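Flagellar hook protein FlgE (Caulobacter crescentus CB15, PDB 5AY6) builds the flagellar hook, the curved segment thought to act as a universal joint between motor and filament, and is represented here by a central fragment. Local coordinates at residues W196-R201 against G218-T223; D225-N230 against T291-Q296. All blocks are in the same frame, centred on the assembly; numbering follows the deposited sequence.

Contact 1: W196-R201 against G218-T223; sequences WYAELR and GIIEFT
Trp196 and Ile220 face each other as an antiparallel hydrogen-bonded pair, each using both its N-H and its carbonyl. Trp196 N reaches Ile220 O at 2.9 Å, lying in the carbonyl plane, and the return bond from Ile220 N to Trp196 O has the same length. Ala198 and Gly218 form the next hydrogen-bonded pair: Ala198 N meets Gly218 O at 2.8 Å almost head-on (C=O...N 175°), whereas Gly218 N comes in tilted out of the carbonyl plane of Ala198 O. Trp196 O also receives a CA-H...O contact from Ile219. This is the hairpin of strands 195-202 and 214-222 in the five-stranded antiparallel sheet of the FlaE D2 region; the axes of the short segments run 131° apart, well off the 180° of straight antiparallel strands, which is consistent with a strong twist. Between the two bonded pairs, Tyr197 and Ile219 are a non-hydrogen-bonded pair on the other face, with Tyr197 CD1 beside Ile219 CG1 at 3.9 Å; the phenol oxygen is satisfied by Ser54 O. On the face with Trp196, Ala198 CB packs on Ile220 CD1 at 3.7 Å. Farther along, Phe222 turns its ring edge toward the face of the five-membered ring of Trp196 in an offset edge-to-face pair, ring centroids 5.5 Å apart and planes at 81°. Lys189 adds a cation-pi contact to the same indole.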
ATOM      1  N   TRP A 196      -0.026   5.848  -5.540  1.00 12.40           N
ATOM      2  CA  TRP A 196       1.097   4.945  -5.308  1.00  9.63           C
ATOM      3  C   TRP A 196       1.200   4.594  -3.819  1.00 12.78           C
ATOM      4  O   TRP A 196       0.857   5.410  -2.965  1.00 11.83           O
ATOM      5  CB  TRP A 196       2.406   5.578  -5.795  1.00  9.18           C
ATOM      6  CG  TRP A 196       2.465   5.815  -7.286  1.00 16.53           C
ATOM      7  CD1 TRP A 196       1.711   6.698  -8.011  1.00 17.97           C
ATOM      8  CD2 TRP A 196       3.333   5.165  -8.225  1.00 16.85           C
ATOM      9  NE1 TRP A 196       2.050   6.629  -9.340  1.00 12.04           N
ATOM     10  CE2 TRP A 196       3.045   5.701  -9.498  1.00 14.48           C
ATOM     11  CE3 TRP A 196       4.325   4.188  -8.112  1.00 17.22           C
ATOM     12  CZ2 TRP A 196       3.715   5.286 -10.650  1.00 15.33           C
ATOM     13  CZ3 TRP A 196       4.989   3.777  -9.258  1.00 18.25           C
ATOM     14  CH2 TRP A 196       4.677   4.324 -10.511  1.00 11.49           C
ATOM     15  N   TYR A 197       1.653   3.380  -3.515  1.00  8.18           N
ATOM     16  CA  TYR A 197       1.942   2.987  -2.134  1.00  9.72           C
ATOM     17  C   TYR A 197       3.431   3.178  -1.883  1.00 12.12           C
ATOM     18  O   TYR A 197       4.261   2.705  -2.664  1.00  9.99           O
ATOM     19  CB  TYR A 197       1.536   1.532  -1.867  1.00  9.34           C
ATOM     20  CG  TYR A 197       0.055   1.257  -1.991  1.00 12.23           C
ATOM     21  CD1 TYR A 197      -0.873   2.288  -1.905  1.00 15.13           C
ATOM     22  CD2 TYR A 197      -0.418  -0.035  -2.187  1.00  8.57           C
ATOM     23  CE1 TYR A 197      -2.228   2.040  -2.012  1.00 10.76           C
ATOM     24  CE2 TYR A 197      -1.772  -0.291  -2.300  1.00 12.42           C
ATOM     25  CZ  TYR A 197      -2.673   0.749  -2.209  1.00 11.67           C
ATOM     26  OH  TYR A 197      -4.023   0.501  -2.310  1.00 14.19           O
ATOM     27  N   ALA A 198       3.774   3.879  -0.807  1.00 13.03           N
ATOM     28  CA  ALA A 198       5.165   4.245  -0.563  1.00  8.54           C
ATOM     29  C   ALA A 198       5.664   3.819   0.809  1.00  7.92           C
ATOM     30  O   ALA A 198       4.899   3.753   1.770  1.00  9.24           O
ATOM     31  CB  ALA A 198       5.340   5.745  -0.731  1.00 15.32           C
ATOM     32  N   GLU A 199       6.954   3.513   0.883  1.00  7.56           N
ATOM     33  CA  GLU A 199       7.621   3.286   2.157  1.00  8.32           C
ATOM     34  C   GLU A 199       8.945   4.027   2.184  1.00 14.31           C
ATOM     35  O   GLU A 199       9.653   4.098   1.177  1.00 13.52           O
ATOM     36  CB  GLU A 199       7.859   1.790   2.408  1.00 10.34           C
ATOM     37  CG  GLU A 199       6.594   0.953   2.417  1.00  8.02           C
ATOM     38  CD  GLU A 199       6.863  -0.543   2.463  1.00  7.79           C
ATOM     39  OE1 GLU A 199       7.849  -0.973   3.105  1.00 11.57           O
ATOM     40  OE2 GLU A 199       6.077  -1.289   1.851  1.00 14.16           O
ATOM     41  N   LEU A 200       9.265   4.596   3.337  1.00 10.50           N
ATOM     42  CA  LEU A 200      10.611   5.065   3.602  1.00  8.65           C
ATOM     43  C   LEU A 200      11.283   4.010   4.469  1.00 10.43           C
ATOM     44  O   LEU A 200      10.660   3.467   5.375  1.00  8.17           O
ATOM     45  CB  LEU A 200      10.597   6.428   4.289  1.00  8.73           C
ATOM     46  CG  LEU A 200      10.322   7.615   3.360  1.00 13.23           C
ATOM     47  CD1 LEU A 200      10.037   8.866   4.176  1.00 13.67           C
ATOM     48  CD2 LEU A 200      11.500   7.837   2.427  1.00 10.95           C
ATOM     49  N   ARG A 201      12.541   3.700   4.180  1.00 10.78           N
ATOM     50  CA  ARG A 201      13.219   2.631   4.895  1.00  9.19           C
ATOM     51  C   ARG A 201      14.723   2.846   4.946  1.00 10.99           C
ATOM     52  O   ARG A 201      15.328   3.322   3.987  1.00 11.91           O
ATOM     53  CB  ARG A 201      12.911   1.273   4.245  1.00  8.33           C
ATOM     54  CG  ARG A 201      13.359   1.168   2.786  1.00 10.99           C
ATOM     55  CD  ARG A 201      12.886  -0.127   2.121  1.00 10.81           C
ATOM     56  NE  ARG A 201      13.456  -0.288   0.784  1.00  9.12           N
ATOM     57  CZ  ARG A 201      14.679  -0.755   0.551  1.00 14.41           C
ATOM     58  NH1 ARG A 201      15.458  -1.099   1.567  1.00 13.23           N
ATOM     59  NH2 ARG A 201      15.129  -0.874  -0.694  1.00 12.80           N
ATOM     60  N   GLY A 218       3.053   5.213   3.542  1.00 13.36           N
ATOM     61  CA  GLY A 218       2.033   6.168   3.170  1.00 13.00           C
ATOM     62  C   GLY A 218       1.555   6.003   1.744  1.00 14.79           C
ATOM     63  O   GLY A 218       2.235   5.401   0.913  1.00 12.07           O
ATOM     64  N   ILE A 219       0.372   6.536   1.474  1.00 10.53           N
ATOM     65  CA  ILE A 219      -0.174   6.576   0.129  1.00 12.49           C
ATOM     66  C   ILE A 219       0.095   7.947  -0.474  1.00 17.44           C
ATOM     67  O   ILE A 219      -0.256   8.973   0.108  1.00 17.98           O
ATOM     68  CB  ILE A 219      -1.679   6.277   0.122  1.00 14.80           C
ATOM     69  CG1 ILE A 219      -1.942   4.909   0.757  1.00 14.93           C
ATOM     70  CG2 ILE A 219      -2.217   6.327  -1.295  1.00 16.31           C
ATOM     71  CD1 ILE A 219      -3.406   4.529   0.839  1.00 15.57           C
ATOM     72  N   ILE A 220       0.747   7.959  -1.631  1.00 15.11           N
ATOM     73  CA  ILE A 220       1.070   9.205  -2.310  1.00 16.36           C
ATOM     74  C   ILE A 220       0.105   9.414  -3.472  1.00 25.97           C
ATOM     75  O   ILE A 220      -0.196   8.473  -4.210  1.00 13.35           O
ATOM     76  CB  ILE A 220       2.531   9.202  -2.815  1.00 20.50           C
ATOM     77  CG1 ILE A 220       3.500   9.188  -1.631  1.00 19.03           C
ATOM     78  CG2 ILE A 220       2.806  10.410  -3.692  1.00 25.62           C
ATOM     79  CD1 ILE A 220       4.960   9.179  -2.043  1.00 30.08           C
ATOM     80  N   GLU A 221      -0.395  10.640  -3.618  1.00 21.60           N
ATOM     81  CA  GLU A 221      -1.318  10.960  -4.699  1.00 19.52           C
ATOM     82  C   GLU A 221      -0.731  12.010  -5.635  1.00 20.39           C
ATOM     83  O   GLU A 221      -0.010  12.915  -5.207  1.00 21.55           O
ATOM     84  CB  GLU A 221      -2.655  11.455  -4.142  1.00 26.95           C
ATOM     85  CG  GLU A 221      -3.393  10.446  -3.273  1.00 39.58           C
ATOM     86  CD  GLU A 221      -4.267   9.492  -4.073  1.00 41.50           C
ATOM     87  OE1 GLU A 221      -3.908   9.164  -5.223  1.00 43.42           O
ATOM     88  OE2 GLU A 221      -5.315   9.066  -3.544  1.00 45.77           O
ATOM     89  N   PHE A 222      -1.041  11.883  -6.919  1.00 23.14           N
ATOM     90  CA  PHE A 222      -0.653  12.897  -7.892  1.00 20.75           C
ATOM     91  C   PHE A 222      -1.890  13.491  -8.550  1.00 19.58           C
ATOM     92  O   PHE A 222      -2.967  12.901  -8.514  1.00 19.34           O
ATOM     93  CB  PHE A 222       0.279  12.308  -8.950  1.00 18.06           C
ATOM     94  CG  PHE A 222       1.606  11.861  -8.409  1.00 19.44           C
ATOM     95  CD1 PHE A 222       1.780  10.565  -7.942  1.00 19.47           C
ATOM     96  CD2 PHE A 222       2.681  12.732  -8.370  1.00 15.24           C
ATOM     97  CE1 PHE A 222       3.000  10.150  -7.448  1.00 12.61           C
ATOM     98  CE2 PHE A 222       3.904  12.325  -7.875  1.00 14.48           C
ATOM     99  CZ  PHE A 222       4.064  11.030  -7.411  1.00 14.80           C
ATOM    100  N   THR A 223      -1.738  14.671  -9.140  1.00 27.35           N
ATOM    101  CA  THR A 223      -2.824  15.258  -9.912  1.00 30.64           C
ATOM    102  C   THR A 223      -2.906  14.564 -11.267  1.00 31.81           C
ATOM    103  O   THR A 223      -2.003  13.816 -11.645  1.00 28.75           O
ATOM    104  CB  THR A 223      -2.631  16.771 -10.120  1.00 21.74           C
ATOM    105  OG1 THR A 223      -1.496  16.998 -10.964  1.00 22.61           O
ATOM    106  CG2 THR A 223      -2.422  17.468  -8.785  1.00 20.64           C
TER

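Contact 2: D225-N230 against T291-Q296; sequences DGKLKN and TQYNSQ
With CG anti to its own carbonyl carbon (chi1 -50°), Tyr293 swings its ring against the turn at Asp225 and Gly226, while bends at chi2 and chi4 curl the Lys227 chain back to the phenol end of that ring. Lys227 CE comes to 3.2 Å from Tyr293 OH, and Lys227 NZ lies near the ring plane at the edge, 3.7 Å from Tyr293 CE1. The same edge meets a backbone carbonyl: Asp225 O lies in the ring plane, 3.3 Å from Tyr293 CE1. Thr291 CB lies over one face of the ring, 3.5 Å above its plane and offset toward the rim. With an alanine at this position the Tyr293 ring is gone, which would probably leave a gap beside Asp225 O and set the end of Lys227 free to turn. One backbone hydrogen bond joins the segments, from Gln292 N to Gly226 O at 2.8 Å, bent at the hydrogen (147°). Thr291 CA sits 3.4 Å from Gly226 O and makes a CA-H...O contact with it. Gly226 CA lies too close to Gln292 O and Tyr293 CD1 for a CB to fit, and the backbone angles there would also press a CB on the preceding carbonyl. Thr223 OG1 accepts the N-H groups of Asp225 and Lys227, and Asn12 OD1 accepts Thr291 OG1 and Tyr293 N. The turn linking strands 214-222 and 228-230 thus meets the loop between strands 277-291 and 298-304, connecting the five-stranded antiparallel sheet to the mixed one.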
ATOM      1  N   ASP A 225      -2.370  15.814 -13.894  1.00 28.82           N
ATOM      2  CA  ASP A 225      -1.298  16.378 -14.701  1.00 28.67           C
ATOM      3  C   ASP A 225       0.073  15.875 -14.251  1.00 31.88           C
ATOM      4  O   ASP A 225       1.102  16.295 -14.783  1.00 29.71           O
ATOM      5  CB  ASP A 225      -1.337  17.907 -14.643  1.00 38.43           C
ATOM      6  CG  ASP A 225      -2.664  18.479 -15.114  1.00 51.66           C
ATOM      7  OD1 ASP A 225      -3.317  17.855 -15.979  1.00 51.12           O
ATOM      8  OD2 ASP A 225      -3.054  19.559 -14.618  1.00 62.94           O
ATOM      9  N   GLY A 226       0.086  14.983 -13.264  1.00 21.00           N
ATOM     10  CA  GLY A 226       1.330  14.390 -12.806  1.00 15.93           C
ATOM     11  C   GLY A 226       2.076  15.187 -11.752  1.00 18.60           C
ATOM     12  O   GLY A 226       3.259  14.949 -11.506  1.00 24.00           O
ATOM     13  N   LYS A 227       1.393  16.137 -11.125  1.00 20.34           N
ATOM     14  CA  LYS A 227       1.998  16.920 -10.055  1.00 21.37           C
ATOM     15  C   LYS A 227       1.658  16.310  -8.703  1.00 17.62           C
ATOM     16  O   LYS A 227       0.545  15.823  -8.499  1.00 21.06           O
ATOM     17  CB  LYS A 227       1.526  18.375 -10.112  1.00 21.18           C
ATOM     18  CG  LYS A 227       1.811  19.072 -11.430  1.00 25.40           C
ATOM     19  CD  LYS A 227       3.295  19.047 -11.760  1.00 36.36           C
ATOM     20  CE  LYS A 227       3.615  19.958 -12.936  1.00 42.20           C
ATOM     21  NZ  LYS A 227       2.920  19.532 -14.185  1.00 39.40           N
ATOM     22  N   LEU A 228       2.615  16.347  -7.781  1.00 20.52           N
ATOM     23  CA  LEU A 228       2.414  15.805  -6.438  1.00 19.47           C
ATOM     24  C   LEU A 228       1.257  16.507  -5.732  1.00 23.05           C
ATOM     25  O   LEU A 228       1.232  17.730  -5.629  1.00 27.34           O
ATOM     26  CB  LEU A 228       3.698  15.935  -5.616  1.00 18.94           C
ATOM     27  CG  LEU A 228       3.637  15.427  -4.176  1.00 20.89           C
ATOM     28  CD1 LEU A 228       3.343  13.941  -4.146  1.00 21.78           C
ATOM     29  CD2 LEU A 228       4.939  15.733  -3.452  1.00 23.52           C
ATOM     30  N   LYS A 229       0.297  15.720  -5.258  1.00 18.67           N
ATOM     31  CA  LYS A 229      -0.915  16.253  -4.647  1.00 22.42           C
ATOM     32  C   LYS A 229      -0.843  16.151  -3.125  1.00 23.84           C
ATOM     33  O   LYS A 229      -1.052  17.136  -2.417  1.00 28.31           O
ATOM     34  CB  LYS A 229      -2.138  15.507  -5.188  1.00 19.70           C
ATOM     35  CG  LYS A 229      -3.480  16.060  -4.751  1.00 24.83           C
ATOM     36  CD  LYS A 229      -4.594  15.471  -5.602  1.00 31.69           C
ATOM     37  CE  LYS A 229      -5.963  15.725  -4.995  1.00 32.15           C
ATOM     38  NZ  LYS A 229      -7.042  15.073  -5.791  1.00 40.60           N
ATOM     39  N   ASN A 230      -0.549  14.955  -2.626  1.00 21.36           N
ATOM     40  CA  ASN A 230      -0.302  14.761  -1.202  1.00 22.97           C
ATOM     41  C   ASN A 230       0.517  13.503  -0.941  1.00 23.28           C
ATOM     42  O   ASN A 230       0.638  12.636  -1.808  1.00 18.57           O
ATOM     43  CB  ASN A 230      -1.616  14.701  -0.419  1.00 24.69           C
ATOM     44  CG  ASN A 230      -2.428  13.468  -0.735  1.00 27.55           C
ATOM     45  OD1 ASN A 230      -2.215  12.403  -0.155  1.00 36.63           O
ATOM     46  ND2 ASN A 230      -3.377  13.606  -1.652  1.00 30.27           N
ATOM     47  N   THR A 291       7.472  13.711  -9.674  1.00 24.52           N
ATOM     48  CA  THR A 291       6.417  13.885 -10.671  1.00 19.39           C
ATOM     49  C   THR A 291       5.899  12.559 -11.199  1.00 21.06           C
ATOM     50  O   THR A 291       6.511  11.504 -10.990  1.00 16.05           O
ATOM     51  CB  THR A 291       6.902  14.724 -11.866  1.00 13.36           C
ATOM     52  OG1 THR A 291       7.946  14.015 -12.543  1.00 20.04           O
ATOM     53  CG2 THR A 291       7.426  16.074 -11.403  1.00 19.73           C
ATOM     54  N   GLN A 292       4.766  12.625 -11.887  1.00 15.73           N
ATOM     55  CA  GLN A 292       4.092  11.429 -12.347  1.00 18.52           C
ATOM     56  C   GLN A 292       3.602  11.616 -13.794  1.00 16.82           C
ATOM     57  O   GLN A 292       2.411  11.506 -14.093  1.00 14.17           O
ATOM     58  CB  GLN A 292       2.941  11.088 -11.390  1.00 15.20           C
ATOM     59  CG  GLN A 292       2.344   9.683 -11.577  1.00 21.56           C
ATOM     60  CD  GLN A 292       0.870   9.737 -11.968  1.00 24.20           C
ATOM     61  OE1 GLN A 292       0.335  10.804 -12.302  1.00 48.58           O
ATOM     62  NE2 GLN A 292       0.215   8.591 -11.948  1.00 43.75           N
ATOM     63  N   TYR A 293       4.534  11.924 -14.691  1.00 21.22           N
ATOM     64  CA  TYR A 293       4.221  12.074 -16.121  1.00 22.24           C
ATOM     65  C   TYR A 293       4.303  10.729 -16.823  1.00 23.24           C
ATOM     66  O   TYR A 293       4.923   9.803 -16.305  1.00 19.53           O
ATOM     67  CB  TYR A 293       5.192  13.044 -16.792  1.00 18.25           C
ATOM     68  CG  TYR A 293       5.353  14.350 -16.067  1.00 14.17           C
ATOM     69  CD1 TYR A 293       4.246  15.081 -15.664  1.00 17.40           C
ATOM     70  CD2 TYR A 293       6.613  14.851 -15.783  1.00 16.65           C
ATOM     71  CE1 TYR A 293       4.391  16.280 -15.004  1.00 22.33           C
ATOM     72  CE2 TYR A 293       6.770  16.052 -15.125  1.00 25.10           C
ATOM     73  CZ  TYR A 293       5.655  16.760 -14.736  1.00 19.43           C
ATOM     74  OH  TYR A 293       5.808  17.953 -14.073  1.00 30.30           O
ATOM     75  N   ASN A 294       3.706  10.618 -18.008  1.00 20.53           N
ATOM     76  CA  ASN A 294       3.813   9.381 -18.787  1.00 15.19           C
ATOM     77  C   ASN A 294       5.139   9.326 -19.524  1.00 21.34           C
ATOM     78  O   ASN A 294       5.201   9.489 -20.743  1.00 22.52           O
ATOM     79  CB  ASN A 294       2.668   9.234 -19.793  1.00 22.75           C
ATOM     80  CG  ASN A 294       2.743   7.932 -20.569  1.00 35.76           C
ATOM     81  OD1 ASN A 294       3.322   6.945 -20.102  1.00 32.38           O
ATOM     82  ND2 ASN A 294       2.186   7.933 -21.776  1.00 38.57           N
ATOM     83  N   SER A 295       6.205   9.117 -18.771  1.00 18.58           N
ATOM     84  CA  SER A 295       7.516   8.915 -19.352  1.00 20.22           C
ATOM     85  C   SER A 295       8.269   7.969 -18.438  1.00 22.60           C
ATOM     86  O   SER A 295       7.773   7.629 -17.366  1.00 23.66           O
ATOM     87  CB  SER A 295       8.251  10.242 -19.518  1.00 24.15           C
ATOM     88  OG  SER A 295       8.318  10.933 -18.285  1.00 25.36           O
ATOM     89  N   GLN A 296       9.449   7.539 -18.871  1.00 18.78           N
ATOM     90  CA  GLN A 296      10.274   6.603 -18.113  1.00 23.58           C
ATOM     91  C   GLN A 296      10.335   6.955 -16.627  1.00 18.32           C
ATOM     92  O   GLN A 296      10.506   8.120 -16.267  1.00 16.76           O
ATOM     93  CB  GLN A 296      11.690   6.566 -18.700  1.00 21.59           C
ATOM     94  CG  GLN A 296      12.701   5.758 -17.891  1.00 28.56           C
ATOM     95  CD  GLN A 296      12.425   4.264 -17.919  1.00 37.08           C
ATOM     96  OE1 GLN A 296      12.235   3.674 -18.985  1.00 28.98           O
ATOM     97  NE2 GLN A 296      12.397   3.648 -16.743  1.00 33.17           N
TER

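How the contacts relate
Both segments of contact 1 precede those of contact 2 in the chain, and the centres of the two contacts lie about 12 Å apart within the FlaE D2 region. They share one antiparallel sheet, where strand 214-222 has 195-202 on one side and 228-230 on the other. Strands 214-222 and 228-230 are probably hydrogen-bonded at Glu221: Glu221 O is 2.8 Å from Lys229 N and Glu221 N is 2.9 Å from Asn230 O, with Lys229 and Asn230 both facing Glu221 in a classic beta bulge. Phe222 of contact 1 packs on Gln292 of contact 2, Phe222 CG to Gln292 CB 3.4 Å. Strand 214-222 of this hook fragment therefore serves both contacts, pairing on one side in contact 1 and running into the turn of contact 2.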